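Protein spaetzle C-106 (Drosophila melanogaster, PDB 4LXR) acts as a disulfide-linked dimeric cytokine that binds the Toll receptor, switching on antifungal defence and setting dorsal-ventral polarity in the embryo. Local coordinates at residues C[60-74]-C[94-106]. Numbering follows the deposited sequence.
Sequences FPQSYNPICKQHYTQ and KIPSCCKCALKTG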
# COMPACT_ATOMS: atom_id res chain seq x y z
N PHE C 60 -21.40 -0.85 9.91
CA PHE C 60 -20.17 -0.10 9.68
C PHE C 60 -20.32 1.19 10.48
O PHE C 60 -21.44 1.57 10.80
CB PHE C 60 -19.95 0.19 8.17
CG PHE C 60 -19.52 -1.04 7.37
CD1 PHE C 60 -18.21 -1.48 7.40
CD2 PHE C 60 -20.43 -1.72 6.58
CE1 PHE C 60 -17.81 -2.60 6.67
CE2 PHE C 60 -20.05 -2.86 5.85
CZ PHE C 60 -18.74 -3.29 5.89
N PRO C 61 -19.18 1.83 10.84
CA PRO C 61 -19.18 3.16 11.45
C PRO C 61 -20.04 4.10 10.62
O PRO C 61 -20.02 3.99 9.40
CB PRO C 61 -17.71 3.57 11.38
CG PRO C 61 -16.96 2.28 11.42
CD PRO C 61 -17.81 1.33 10.63
N GLN C 62 -20.78 4.99 11.28
CA GLN C 62 -21.73 5.86 10.58
C GLN C 62 -21.05 6.68 9.47
O GLN C 62 -21.65 6.89 8.42
CB GLN C 62 -22.44 6.80 11.56
CG GLN C 62 -23.81 7.31 11.07
CD GLN C 62 -24.92 6.27 11.25
OE1 GLN C 62 -25.48 6.13 12.35
NE2 GLN C 62 -25.25 5.53 10.18
N SER C 63 -19.81 7.11 9.71
CA SER C 63 -19.13 7.97 8.74
C SER C 63 -18.74 7.21 7.47
O SER C 63 -18.37 7.83 6.47
CB SER C 63 -17.89 8.62 9.37
OG SER C 63 -16.89 7.64 9.64
N TYR C 64 -18.81 5.88 7.49
CA TYR C 64 -18.43 5.11 6.30
C TYR C 64 -19.38 5.34 5.12
O TYR C 64 -18.98 5.15 3.97
CB TYR C 64 -18.31 3.61 6.58
CG TYR C 64 -17.04 3.17 7.27
CD1 TYR C 64 -16.29 4.07 8.03
CD2 TYR C 64 -16.59 1.87 7.16
CE1 TYR C 64 -15.14 3.66 8.68
CE2 TYR C 64 -15.44 1.46 7.78
CZ TYR C 64 -14.72 2.35 8.54
OH TYR C 64 -13.59 1.91 9.18
N ASN C 65 -20.61 5.74 5.41
CA ASN C 65 -21.63 6.01 4.40
C ASN C 65 -21.55 5.12 3.15
O ASN C 65 -21.29 5.61 2.06
CB ASN C 65 -21.60 7.48 3.97
CG ASN C 65 -22.82 7.88 3.18
OD1 ASN C 65 -22.77 8.77 2.32
ND2 ASN C 65 -23.94 7.20 3.44
N PRO C 66 -21.76 3.80 3.32
CA PRO C 66 -21.53 2.90 2.19
C PRO C 66 -22.43 3.18 0.98
O PRO C 66 -23.64 3.37 1.14
CB PRO C 66 -21.80 1.52 2.78
CG PRO C 66 -21.49 1.71 4.26
CD PRO C 66 -22.08 3.06 4.55
N ILE C 67 -21.84 3.24 -0.21
CA ILE C 67 -22.56 3.56 -1.44
C ILE C 67 -22.11 2.65 -2.58
O ILE C 67 -20.93 2.33 -2.69
CB ILE C 67 -22.32 5.04 -1.86
CG1 ILE C 67 -22.79 6.00 -0.77
CG2 ILE C 67 -23.07 5.37 -3.15
CD1 ILE C 67 -24.29 5.98 -0.56
N CYS C 68 -23.04 2.24 -3.43
CA CYS C 68 -22.69 1.43 -4.57
C CYS C 68 -22.12 2.33 -5.68
O CYS C 68 -22.71 3.35 -6.04
CB CYS C 68 -23.90 0.63 -5.05
SG CYS C 68 -24.34 -0.73 -3.89
N LYS C 69 -20.95 1.95 -6.19
CA LYS C 69 -20.28 2.72 -7.23
C LYS C 69 -20.02 1.90 -8.48
O LYS C 69 -19.71 0.71 -8.40
CB LYS C 69 -18.96 3.28 -6.71
CG LYS C 69 -19.12 4.20 -5.52
CD LYS C 69 -19.98 5.40 -5.88
CE LYS C 69 -19.20 6.67 -5.68
NZ LYS C 69 -18.56 6.66 -4.33
N GLN C 70 -20.15 2.55 -9.62
CA GLN C 70 -19.88 1.91 -10.90
C GLN C 70 -18.38 1.89 -11.17
O GLN C 70 -17.71 2.92 -11.06
CB GLN C 70 -20.58 2.68 -12.02
CG GLN C 70 -20.35 2.10 -13.40
CD GLN C 70 -21.00 0.74 -13.56
OE1 GLN C 70 -22.22 0.61 -13.43
NE2 GLN C 70 -20.18 -0.28 -13.82
N HIS C 71 -17.84 0.72 -11.51
CA HIS C 71 -16.44 0.65 -11.93
C HIS C 71 -16.27 0.38 -13.41
O HIS C 71 -17.12 -0.24 -14.05
CB HIS C 71 -15.67 -0.38 -11.13
CG HIS C 71 -15.11 0.16 -9.86
ND1 HIS C 71 -13.84 -0.15 -9.41
CD2 HIS C 71 -15.64 0.99 -8.94
CE1 HIS C 71 -13.62 0.47 -8.27
NE2 HIS C 71 -14.70 1.17 -7.96
N TYR C 72 -15.13 0.83 -13.93
CA TYR C 72 -14.86 0.79 -15.36
C TYR C 72 -13.53 0.15 -15.70
O TYR C 72 -12.58 0.15 -14.91
CB TYR C 72 -14.90 2.21 -15.93
CG TYR C 72 -16.23 2.92 -15.77
CD1 TYR C 72 -17.24 2.78 -16.72
CD2 TYR C 72 -16.48 3.75 -14.68
CE1 TYR C 72 -18.45 3.44 -16.59
CE2 TYR C 72 -17.70 4.41 -14.53
CZ TYR C 72 -18.67 4.25 -15.49
OH TYR C 72 -19.88 4.89 -15.36
N THR C 73 -13.47 -0.42 -16.89
CA THR C 73 -12.23 -0.87 -17.50
C THR C 73 -12.01 -0.01 -18.74
O THR C 73 -12.97 0.30 -19.46
CB THR C 73 -12.31 -2.37 -17.86
OG1 THR C 73 -12.38 -3.14 -16.66
CG2 THR C 73 -11.09 -2.80 -18.66
N GLN C 74 -10.77 0.41 -18.99
CA GLN C 74 -10.47 1.26 -20.14
C GLN C 74 -9.80 0.49 -21.28
O GLN C 74 -9.12 -0.51 -21.05
CB GLN C 74 -9.59 2.45 -19.73
CG GLN C 74 -10.23 3.38 -18.70
CD GLN C 74 -9.78 4.82 -18.86
OE1 GLN C 74 -9.08 5.17 -19.81
NE2 GLN C 74 -10.19 5.68 -17.92
N LYS C 94 -13.90 3.26 -22.04
CA LYS C 94 -14.54 2.90 -20.77
C LYS C 94 -15.66 1.86 -20.93
O LYS C 94 -16.64 2.09 -21.63
CB LYS C 94 -15.10 4.14 -20.06
CG LYS C 94 -14.04 5.09 -19.50
CD LYS C 94 -14.68 6.41 -19.09
CE LYS C 94 -15.79 6.22 -18.06
NZ LYS C 94 -15.25 6.02 -16.68
N ILE C 95 -15.50 0.73 -20.25
CA ILE C 95 -16.53 -0.31 -20.19
C ILE C 95 -16.93 -0.55 -18.73
O ILE C 95 -16.07 -0.86 -17.91
CB ILE C 95 -16.00 -1.64 -20.79
CG1 ILE C 95 -15.57 -1.46 -22.25
CG2 ILE C 95 -17.04 -2.74 -20.69
CD1 ILE C 95 -16.72 -1.18 -23.19
N PRO C 96 -18.22 -0.39 -18.41
CA PRO C 96 -18.69 -0.74 -17.05
C PRO C 96 -18.32 -2.19 -16.77
O PRO C 96 -18.68 -3.06 -17.57
CB PRO C 96 -20.20 -0.58 -17.15
CG PRO C 96 -20.41 0.37 -18.28
CD PRO C 96 -19.32 0.07 -19.27
N SER C 97 -17.58 -2.45 -15.69
CA SER C 97 -16.98 -3.76 -15.49
C SER C 97 -17.47 -4.47 -14.22
O SER C 97 -17.39 -5.69 -14.14
CB SER C 97 -15.45 -3.67 -15.49
OG SER C 97 -15.00 -2.71 -14.55
N CYS C 98 -17.94 -3.69 -13.25
CA CYS C 98 -18.60 -4.21 -12.06
C CYS C 98 -19.10 -3.09 -11.15
O CYS C 98 -18.76 -1.92 -11.34
CB CYS C 98 -17.69 -5.16 -11.25
SG CYS C 98 -16.28 -4.39 -10.45
N CYS C 99 -19.90 -3.48 -10.16
CA CYS C 99 -20.50 -2.56 -9.20
C CYS C 99 -20.00 -2.93 -7.81
O CYS C 99 -20.13 -4.07 -7.38
CB CYS C 99 -22.02 -2.69 -9.24
SG CYS C 99 -22.94 -1.41 -8.35
N LYS C 100 -19.42 -1.98 -7.10
CA LYS C 100 -18.82 -2.33 -5.82
C LYS C 100 -19.24 -1.35 -4.75
O LYS C 100 -19.54 -0.19 -5.04
CB LYS C 100 -17.29 -2.37 -5.91
CG LYS C 100 -16.76 -3.27 -7.01
CD LYS C 100 -15.32 -3.72 -6.76
CE LYS C 100 -14.31 -2.64 -7.11
NZ LYS C 100 -12.94 -3.11 -6.76
N CYS C 101 -19.21 -1.81 -3.51
CA CYS C 101 -19.60 -0.98 -2.39
C CYS C 101 -18.39 -0.21 -1.90
O CYS C 101 -17.39 -0.80 -1.52
CB CYS C 101 -20.19 -1.83 -1.26
SG CYS C 101 -20.67 -0.86 0.17
N ALA C 102 -18.49 1.11 -1.92
CA ALA C 102 -17.40 1.98 -1.50
C ALA C 102 -17.62 2.46 -0.07
O ALA C 102 -18.71 2.90 0.28
CB ALA C 102 -17.28 3.15 -2.45
N LEU C 103 -16.58 2.36 0.76
CA LEU C 103 -16.65 2.85 2.13
C LEU C 103 -15.81 4.12 2.25
O LEU C 103 -14.67 4.16 1.81
CB LEU C 103 -16.11 1.79 3.09
CG LEU C 103 -16.65 0.37 2.91
CD1 LEU C 103 -15.86 -0.62 3.75
CD2 LEU C 103 -18.15 0.29 3.24
N LYS C 104 -16.37 5.17 2.85
CA LYS C 104 -15.60 6.39 3.13
C LYS C 104 -14.78 6.23 4.41
O LYS C 104 -15.19 6.67 5.48
CB LYS C 104 -16.51 7.60 3.25
CG LYS C 104 -16.45 8.56 2.08
CD LYS C 104 -17.32 8.10 0.93
CE LYS C 104 -17.21 9.03 -0.26
NZ LYS C 104 -17.49 10.45 0.10
N THR C 105 -13.64 5.56 4.30
CA THR C 105 -12.71 5.44 5.40
C THR C 105 -11.32 5.44 4.81
O THR C 105 -11.16 5.28 3.61
CB THR C 105 -12.86 4.13 6.15
OG1 THR C 105 -11.91 4.08 7.23
CG2 THR C 105 -12.59 2.97 5.21
N GLY C 106 -10.31 5.61 5.67
CA GLY C 106 -8.93 5.53 5.25
C GLY C 106 -8.52 4.11 4.86
O GLY C 106 -9.30 3.17 5.01
O HOH W 1 -14.87 7.37 7.82
O HOH W 2 -19.02 5.63 0.32
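Gln70 lays its amide against Pro96 in the antiparallel ribbon of strands 67-73 and 95-102, one of the paired-strand fingers of a cystine-knot cytokine. The glutamine shows how a side chain can tie down a beta bulge. Its CB leaves on the face that also carries Cys68 and Cys101; CG lies anti to the backbone N (chi1 180°), and a bend at chi2 swings the amide along the ribbon. CD then passes 3.9 Å from Pro96 CB, and NE2 packs against that same CB at 3.3 Å. NE2 donates to His71 O over 3.1 Å, with the acceptor in the amide plane. Ser97 N reaches His71 O at 2.8 Å from the opposite face of the carbonyl, so two N-H groups grip the oxygen just where the register slips by one between His71 and Tyr72. OE1 and NE2 also bond to Cys47 N and Glu45 O, which fixes the amide's rotation.

On the other face, Lys100 CE lies over the imidazole of His71, 3.6 Å from its centroid, while its NZ forms a salt bridge with Glu45 of the second subunit. Near the end where the unmodelled residues 75-93 join the strands, Lys94 NZ sits 3.5 Å from the Tyr72 ring centroid in a cation-pi contact, although this lysine is poorly ordered. At the other end, Leu103 CD2 stands 4.3 Å above the centre of the Phe60 ring.

Disulfides from Cys68, Cys99 and Cys101 to Cys10, Cys47 and Cys54 tie the ribbon into the knot, Cys98 pairs with Cys98 of the second subunit, and strand 43-47 packs against Gln70, Ile95 and Pro96.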